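Centrosomal protein 120 (Oreochromis niloticus, PDB 6EWH) probably acts at centrioles and basal bodies in forming cilia, and is represented here by its second C2 domain, C2B. Local coordinates at residues V35-A40 with F60-S65; T41-L46 with L80-E85; Q45-T50 with H119-T124. The protein carries 1 engineered substitution. All coordinates share one frame; numbering follows the deposited sequence.

Overall arrangement
The three contacts run from the interior of the C2 sandwich to one end of it. Contact 1 is core: strands 29-41 and 60-66, one from each sheet, face each other through valine and aromatic side chains, with one water between polar groups. Contact 2, about 12 Å away between centres, joins loops at the edge of the fold, where a carboxylate, an exposed leucine and a water replace aromatic packing; Phe-84 from its second segment reaches Phe-62 of contact 1. Contact 3 shares Gln-45 and Leu-46 with contact 2 and lies about as far out, but is more buried: aliphatic side chains pack on outer strand 119-126, in the same sheet as 60-66, beside a water joining two backbone carbonyls.

Contact 1. Residues V35-A40 with F60-S65; sequences VTVAFA and FFFYYS
Val-35 and Tyr-64 meet between the two sheets of the C2 beta-sandwich, Val-35 reaching in from strand 29-41 of the mixed sheet and Tyr-64 from strand 60-66 of the antiparallel one. The segments belong to different sheets, so the contact is made by side chains across the interior; at the nearest pair, Val-37 and Phe-62, the CA atoms are still 8.3 Å apart.

Apolar packing carries most of the contact. The two side chains of the first pair approach from opposite directions, and the valine branch lies against the phenol end of the ring: Val-35 CG1 is 3.6 Å from Tyr-64 CZ, while Val-35 CB comes to 3.4 Å from Tyr-64 OH. CG1 stands anti to the valine's backbone N (chi1 178°), and this turns it to the tyrosine while CG2 grazes CE2 more distantly. In the second pair, the touch of Val-37 CG2 on Phe-62 CD2, at 4.3 Å, is loose and uncertain, since it depends on which of two conformers Val-37 adopts. Leu-172 and Leu-114 also pack on Phe-62, and Phe-84 meets its ring edge-to-face. Val-174 and Val-176 of the neighbouring strand 171-180 lie beside Val-35.

The polar part is small. Tyr-64 chi1 of 53° sets CG between its backbone N and carbonyl carbon and sends the ring across toward the opposite sheet, where a water meets the hydroxyl of this buried residue at the ring edge, in its plane. The water lies 2.6 Å from Tyr-64 OH and donates a weak, 3.5 Å bond to Val-35 O.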
# COMPACT_ATOMS: atom_id res chain seq x y z
N VAL A 35 -3.13 0.10 -5.26
CA VAL A 35 -2.02 0.61 -4.45
C VAL A 35 -0.81 0.71 -5.37
O VAL A 35 -0.46 -0.26 -6.05
CB VAL A 35 -1.70 -0.34 -3.29
CG1 VAL A 35 -0.50 0.20 -2.48
CG2 VAL A 35 -2.91 -0.52 -2.40
N THR A 36 -0.17 1.88 -5.39
CA THR A 36 1.02 2.09 -6.21
C THR A 36 2.16 2.51 -5.29
O THR A 36 2.03 3.48 -4.52
CB THR A 36 0.79 3.17 -7.27
OG1 THR A 36 -0.31 2.82 -8.09
CG2 THR A 36 2.06 3.34 -8.12
N VAL A 37 3.26 1.78 -5.36
CA VAL A 37 4.50 2.18 -4.71
C VAL A 37 5.36 2.88 -5.76
O VAL A 37 5.74 2.29 -6.78
CB VAL A 37 5.22 1.00 -4.04
CG1 VAL A 37 4.34 0.42 -2.93
CG2 VAL A 37 5.62 -0.10 -5.04
N ALA A 38 5.62 4.17 -5.53
CA ALA A 38 6.15 5.05 -6.57
C ALA A 38 7.64 5.33 -6.48
O ALA A 38 8.31 5.43 -7.52
CB ALA A 38 5.36 6.37 -6.59
N PHE A 39 8.19 5.49 -5.27
CA PHE A 39 9.59 5.86 -5.09
C PHE A 39 9.91 5.71 -3.60
O PHE A 39 9.00 5.53 -2.78
CB PHE A 39 9.86 7.30 -5.52
CG PHE A 39 9.19 8.33 -4.65
CD1 PHE A 39 7.91 8.78 -4.94
CD2 PHE A 39 9.84 8.86 -3.55
CE1 PHE A 39 7.30 9.73 -4.15
CE2 PHE A 39 9.23 9.80 -2.74
CZ PHE A 39 7.96 10.24 -3.05
N ALA A 40 11.20 5.81 -3.27
CA ALA A 40 11.61 5.75 -1.87
C ALA A 40 12.91 6.51 -1.71
O ALA A 40 13.67 6.69 -2.67
CB ALA A 40 11.81 4.31 -1.40
N PHE A 60 15.66 -6.55 -2.07
CA PHE A 60 14.64 -5.90 -1.26
C PHE A 60 13.36 -5.79 -2.08
O PHE A 60 13.39 -5.71 -3.31
CB PHE A 60 15.11 -4.51 -0.80
CG PHE A 60 16.45 -4.54 -0.11
CD1 PHE A 60 16.54 -4.74 1.26
CD2 PHE A 60 17.62 -4.37 -0.84
CE1 PHE A 60 17.77 -4.76 1.90
CE2 PHE A 60 18.86 -4.40 -0.20
CZ PHE A 60 18.93 -4.59 1.17
N PHE A 61 12.22 -5.80 -1.38
CA PHE A 61 10.94 -5.70 -2.06
C PHE A 61 9.92 -5.21 -1.04
O PHE A 61 10.17 -5.21 0.17
CB PHE A 61 10.49 -7.04 -2.65
CG PHE A 61 10.32 -8.13 -1.63
CD1 PHE A 61 11.41 -8.89 -1.22
CD2 PHE A 61 9.08 -8.38 -1.06
CE1 PHE A 61 11.27 -9.89 -0.26
CE2 PHE A 61 8.92 -9.38 -0.10
CZ PHE A 61 10.02 -10.13 0.30
N PHE A 62 8.77 -4.77 -1.54
CA PHE A 62 7.68 -4.36 -0.67
C PHE A 62 6.61 -5.44 -0.59
O PHE A 62 6.32 -6.13 -1.57
CB PHE A 62 7.07 -3.03 -1.13
CG PHE A 62 8.08 -1.92 -1.15
CD1 PHE A 62 8.46 -1.29 0.02
CD2 PHE A 62 8.68 -1.55 -2.34
CE1 PHE A 62 9.42 -0.29 0.01
CE2 PHE A 62 9.64 -0.55 -2.37
CZ PHE A 62 10.01 0.09 -1.20
N TYR A 63 6.03 -5.58 0.60
CA TYR A 63 4.94 -6.51 0.84
C TYR A 63 3.78 -5.79 1.48
O TYR A 63 3.97 -4.96 2.38
CB TYR A 63 5.37 -7.67 1.78
CG TYR A 63 4.17 -8.36 2.37
CD1 TYR A 63 3.47 -9.31 1.63
CD2 TYR A 63 3.69 -8.02 3.64
CE1 TYR A 63 2.35 -9.93 2.14
CE2 TYR A 63 2.55 -8.64 4.15
CZ TYR A 63 1.89 -9.59 3.39
OH TYR A 63 0.77 -10.22 3.88
N TYR A 64 2.56 -6.13 1.06
CA TYR A 64 1.38 -5.72 1.80
C TYR A 64 0.24 -6.67 1.50
O TYR A 64 0.25 -7.38 0.49
CB TYR A 64 0.97 -4.27 1.51
CG TYR A 64 0.80 -3.94 0.05
CD1 TYR A 64 1.89 -3.49 -0.69
CD2 TYR A 64 -0.44 -4.02 -0.57
CE1 TYR A 64 1.74 -3.17 -2.04
CE2 TYR A 64 -0.59 -3.69 -1.89
CZ TYR A 64 0.49 -3.26 -2.62
OH TYR A 64 0.34 -2.94 -3.95
N SER A 65 -0.74 -6.67 2.40
CA SER A 65 -1.96 -7.43 2.24
C SER A 65 -3.07 -6.46 1.83
O SER A 65 -3.37 -5.52 2.57
CB SER A 65 -2.32 -8.11 3.56
OG SER A 65 -3.49 -8.87 3.43
O HOH W 1 2.38 -2.14 -5.40

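Contact 2. Residues T41-L46 with L80-E85; sequences TKLEQL and LSPDFE
Glu-44 and Leu-80 form the tight part of this contact, between the 3-10 turn that follows strand 29-41 and the loop that leads into strand 87-95, at one end of the C2 sandwich. Leu-80 CD1 sits over the flat carboxylate, 3.4 Å from Glu-44 CD and 3.5 Å from Glu-44 OE1, so that a methyl covers one face of the group. A bend in the glutamate chain (chi2 -85°) brings the carboxylate back over its own turn and under this methyl. The other apolar pair is looser: Leu-43 CD1 and Pro-82 CG are 4.1 Å apart, with the leucine buried against Leu-151 and the proline partly open to solvent.

On the polar, looser side a water ties the two loops together. It accepts from Lys-42 N and donates to Glu-44 OE1, at 2.8 Å, and to Leu-80 O, at 2.9 Å. With an alanine at Glu-44 the carboxylate is gone, and the water is likely to lose one acceptor and Leu-80 CD1 the face it rests on. One carboxylate thus serves both the apolar and the polar half of the contact, and the loops' polar groups are joined indirectly, through water.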
# COMPACT_ATOMS: atom_id res chain seq x y z
N THR A 41 13.17 6.95 -0.48
CA THR A 41 14.48 7.52 -0.18
C THR A 41 14.83 7.27 1.27
O THR A 41 13.99 6.90 2.10
CB THR A 41 14.61 9.00 -0.58
OG1 THR A 41 15.99 9.39 -0.49
CG2 THR A 41 13.79 9.89 0.32
N LYS A 42 16.13 7.39 1.55
CA LYS A 42 16.71 7.19 2.89
C LYS A 42 16.46 5.80 3.46
O LYS A 42 16.47 5.61 4.68
CB LYS A 42 16.28 8.28 3.88
CG LYS A 42 16.60 9.69 3.43
CD LYS A 42 18.11 9.90 3.29
CE LYS A 42 18.43 11.31 2.82
NZ LYS A 42 19.89 11.50 2.60
N LEU A 43 16.27 4.80 2.59
CA LEU A 43 16.00 3.45 3.09
C LEU A 43 17.19 2.85 3.83
O LEU A 43 17.00 1.94 4.65
CB LEU A 43 15.59 2.52 1.94
CG LEU A 43 14.34 2.93 1.17
CD1 LEU A 43 14.03 1.82 0.16
CD2 LEU A 43 13.14 3.19 2.09
N GLU A 44 18.41 3.34 3.57
CA GLU A 44 19.59 2.75 4.19
C GLU A 44 19.57 2.89 5.70
O GLU A 44 20.24 2.11 6.39
CB GLU A 44 20.87 3.36 3.60
CG GLU A 44 21.13 4.79 4.04
CD GLU A 44 20.41 5.82 3.19
OE1 GLU A 44 19.62 5.44 2.31
OE2 GLU A 44 20.66 7.03 3.39
N GLN A 45 18.79 3.83 6.24
CA GLN A 45 18.68 3.96 7.69
C GLN A 45 18.06 2.72 8.32
O GLN A 45 18.22 2.52 9.53
CB GLN A 45 17.80 5.15 8.06
CG GLN A 45 18.33 6.48 7.64
CD GLN A 45 17.42 7.59 8.09
OE1 GLN A 45 16.55 7.39 8.94
NE2 GLN A 45 17.61 8.78 7.53
N LEU A 46 17.35 1.91 7.55
CA LEU A 46 16.68 0.71 8.06
C LEU A 46 17.59 -0.51 8.08
O LEU A 46 17.15 -1.58 8.52
CB LEU A 46 15.45 0.42 7.21
CG LEU A 46 14.42 1.55 7.22
CD1 LEU A 46 13.29 1.24 6.23
CD2 LEU A 46 13.85 1.77 8.61
N LEU A 80 20.46 2.11 -1.17
CA LEU A 80 20.92 3.47 -0.96
C LEU A 80 20.41 4.42 -2.04
O LEU A 80 20.17 5.60 -1.76
CB LEU A 80 22.45 3.50 -0.88
CG LEU A 80 23.15 4.84 -0.66
CD1 LEU A 80 22.64 5.49 0.61
CD2 LEU A 80 24.67 4.66 -0.59
N SER A 81 20.24 3.94 -3.26
CA SER A 81 19.75 4.77 -4.36
C SER A 81 18.68 3.97 -5.10
O SER A 81 18.95 3.39 -6.16
CB SER A 81 20.88 5.22 -5.29
OG SER A 81 20.44 6.28 -6.11
N PRO A 82 17.45 3.94 -4.57
CA PRO A 82 16.44 2.99 -5.06
C PRO A 82 16.20 3.13 -6.55
O PRO A 82 16.08 4.23 -7.09
CB PRO A 82 15.20 3.37 -4.26
CG PRO A 82 15.75 3.88 -2.97
CD PRO A 82 16.98 4.67 -3.38
N ASP A 83 16.12 1.98 -7.21
CA ASP A 83 15.94 1.94 -8.65
C ASP A 83 14.72 1.13 -9.07
O ASP A 83 14.54 0.90 -10.27
CB ASP A 83 17.20 1.42 -9.35
CG ASP A 83 17.66 0.08 -8.81
OD1 ASP A 83 17.02 -0.46 -7.88
OD2 ASP A 83 18.67 -0.44 -9.32
N PHE A 84 13.88 0.70 -8.13
CA PHE A 84 12.65 0.04 -8.54
C PHE A 84 11.76 0.99 -9.33
O PHE A 84 11.82 2.21 -9.17
CB PHE A 84 11.90 -0.55 -7.32
CG PHE A 84 11.38 0.47 -6.33
CD1 PHE A 84 10.13 1.03 -6.49
CD2 PHE A 84 12.12 0.77 -5.18
CE1 PHE A 84 9.61 1.93 -5.56
CE2 PHE A 84 11.61 1.70 -4.24
CZ PHE A 84 10.37 2.27 -4.43
N GLU A 85 10.97 0.41 -10.24
CA GLU A 85 10.00 1.14 -11.03
C GLU A 85 8.70 1.30 -10.25
O GLU A 85 8.37 0.47 -9.39
CB GLU A 85 9.70 0.35 -12.29
CG GLU A 85 10.90 0.28 -13.22
CD GLU A 85 11.12 1.59 -13.95
OE1 GLU A 85 10.15 2.08 -14.57
OE2 GLU A 85 12.24 2.13 -13.88
O HOH W 2 18.82 7.18 0.26

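Contact 3. Residues Q45-T50 with H119-T124; sequences QLVPST and HSLGST
Leu-46 and Leu-121 face each other with their backbone carbonyls turned to a common water, an unusual link between a loop and a strand. The water donates to both oxygens, lying 2.6 Å from Leu-46 O and 2.8 Å from Leu-121 O, and the two acceptors subtend about 108° at it, close to the tetrahedral angle. Leu-121 belongs to strand 119-126 at the edge of the four-stranded sheet of the C2 sandwich, and with Gly-122 it forms a classic beta bulge opposite Leu-114.

The bulge shapes the surface on which the loop rests. Leu-121 has a helix-like backbone (psi -17°) rather than an extended one, and the next residue, Gly-122, presents bare backbone to Leu-46; a CB on that glycine would come to 3.2 Å from Leu-46 CD1, a tight fit. Leu-46 is buried here, with Leu-114 and Pro-170 also against it.

Packing between the leucines is reciprocal. Leu-46 CD2 lies 3.8 Å from Leu-121 O, and Leu-121 CD2 in turn lies 3.9 Å from Leu-46 O, so each carbonyl that accepts from the water also has a methyl of the other residue beside it. The bodies of the side chains meet nearer their roots, CB to CB.

Val-47 extends the apolar patch toward helix 50-54, where Lys-52 and Leu-53 touch it; Ser-49 caps the start of that helix through weak bonds. Phe-60, from strand 60-66 of the same sheet as Leu-121, packs on the tip of that leucine. Val-47 CG2, anti to its own carbonyl carbon (CG1 at chi1 173°), crosses Leu-121 obliquely and rests 3.9 Å from Leu-121 CD1.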
# COMPACT_ATOMS: atom_id res chain seq x y z
N GLN A 45 18.79 3.83 6.24
CA GLN A 45 18.68 3.96 7.69
C GLN A 45 18.06 2.72 8.32
O GLN A 45 18.22 2.52 9.53
CB GLN A 45 17.80 5.15 8.06
CG GLN A 45 18.33 6.48 7.64
CD GLN A 45 17.42 7.59 8.09
OE1 GLN A 45 16.55 7.39 8.94
NE2 GLN A 45 17.61 8.78 7.53
N LEU A 46 17.35 1.91 7.55
CA LEU A 46 16.68 0.71 8.06
C LEU A 46 17.59 -0.51 8.08
O LEU A 46 17.15 -1.58 8.52
CB LEU A 46 15.45 0.42 7.21
CG LEU A 46 14.42 1.55 7.22
CD1 LEU A 46 13.29 1.24 6.23
CD2 LEU A 46 13.85 1.77 8.61
N VAL A 47 18.83 -0.39 7.64
CA VAL A 47 19.78 -1.50 7.66
C VAL A 47 20.93 -1.11 8.58
O VAL A 47 21.59 -0.10 8.35
CB VAL A 47 20.28 -1.84 6.24
CG1 VAL A 47 21.39 -2.88 6.29
CG2 VAL A 47 19.12 -2.38 5.42
N PRO A 48 21.19 -1.87 9.66
CA PRO A 48 22.17 -1.41 10.65
C PRO A 48 23.59 -1.42 10.15
O PRO A 48 24.42 -0.64 10.63
CB PRO A 48 21.98 -2.40 11.82
CG PRO A 48 20.68 -3.10 11.55
CD PRO A 48 20.52 -3.12 10.06
N SER A 49 23.91 -2.29 9.20
CA SER A 49 25.28 -2.49 8.75
C SER A 49 25.41 -2.10 7.29
O SER A 49 24.63 -2.55 6.45
CB SER A 49 25.67 -3.96 8.90
OG SER A 49 26.78 -4.28 8.08
N THR A 50 26.41 -1.26 7.00
CA THR A 50 26.75 -0.97 5.61
C THR A 50 27.11 -2.23 4.84
O THR A 50 26.85 -2.33 3.64
CB THR A 50 27.91 0.03 5.58
OG1 THR A 50 27.51 1.25 6.22
CG2 THR A 50 28.35 0.34 4.16
N HIS A 119 12.52 -11.11 6.34
CA HIS A 119 12.56 -10.11 7.39
C HIS A 119 11.91 -8.82 6.93
O HIS A 119 12.19 -8.33 5.83
CB HIS A 119 14.00 -9.77 7.76
CG HIS A 119 14.73 -10.88 8.42
ND1 HIS A 119 15.69 -11.63 7.77
CD2 HIS A 119 14.65 -11.39 9.68
CE1 HIS A 119 16.16 -12.54 8.60
NE2 HIS A 119 15.55 -12.42 9.76
N SER A 120 11.11 -8.23 7.81
CA SER A 120 10.62 -6.88 7.62
C SER A 120 11.64 -5.92 8.22
O SER A 120 11.98 -6.03 9.40
CB SER A 120 9.26 -6.68 8.28
OG SER A 120 8.87 -5.32 8.21
N LEU A 121 12.13 -5.00 7.40
CA LEU A 121 13.02 -3.94 7.86
C LEU A 121 12.26 -2.72 8.34
O LEU A 121 12.84 -1.88 9.04
CB LEU A 121 13.92 -3.53 6.71
CG LEU A 121 14.88 -4.60 6.21
CD1 LEU A 121 15.65 -4.10 5.01
CD2 LEU A 121 15.82 -5.01 7.33
N GLY A 122 11.00 -2.58 7.98
CA GLY A 122 10.26 -1.42 8.40
C GLY A 122 8.91 -1.44 7.72
O GLY A 122 8.73 -2.14 6.73
N SER A 123 7.96 -0.68 8.26
CA SER A 123 6.64 -0.65 7.67
C SER A 123 6.04 0.74 7.82
O SER A 123 6.50 1.56 8.61
CB SER A 123 5.72 -1.71 8.28
OG SER A 123 5.45 -1.41 9.64
N THR A 124 5.01 0.99 7.04
CA THR A 124 4.31 2.26 7.16
C THR A 124 2.81 2.00 7.04
O THR A 124 2.39 1.05 6.37
CB THR A 124 4.82 3.29 6.12
OG1 THR A 124 4.30 4.59 6.44
CG2 THR A 124 4.38 2.91 4.71
O HOH W 3 15.31 -2.19 10.26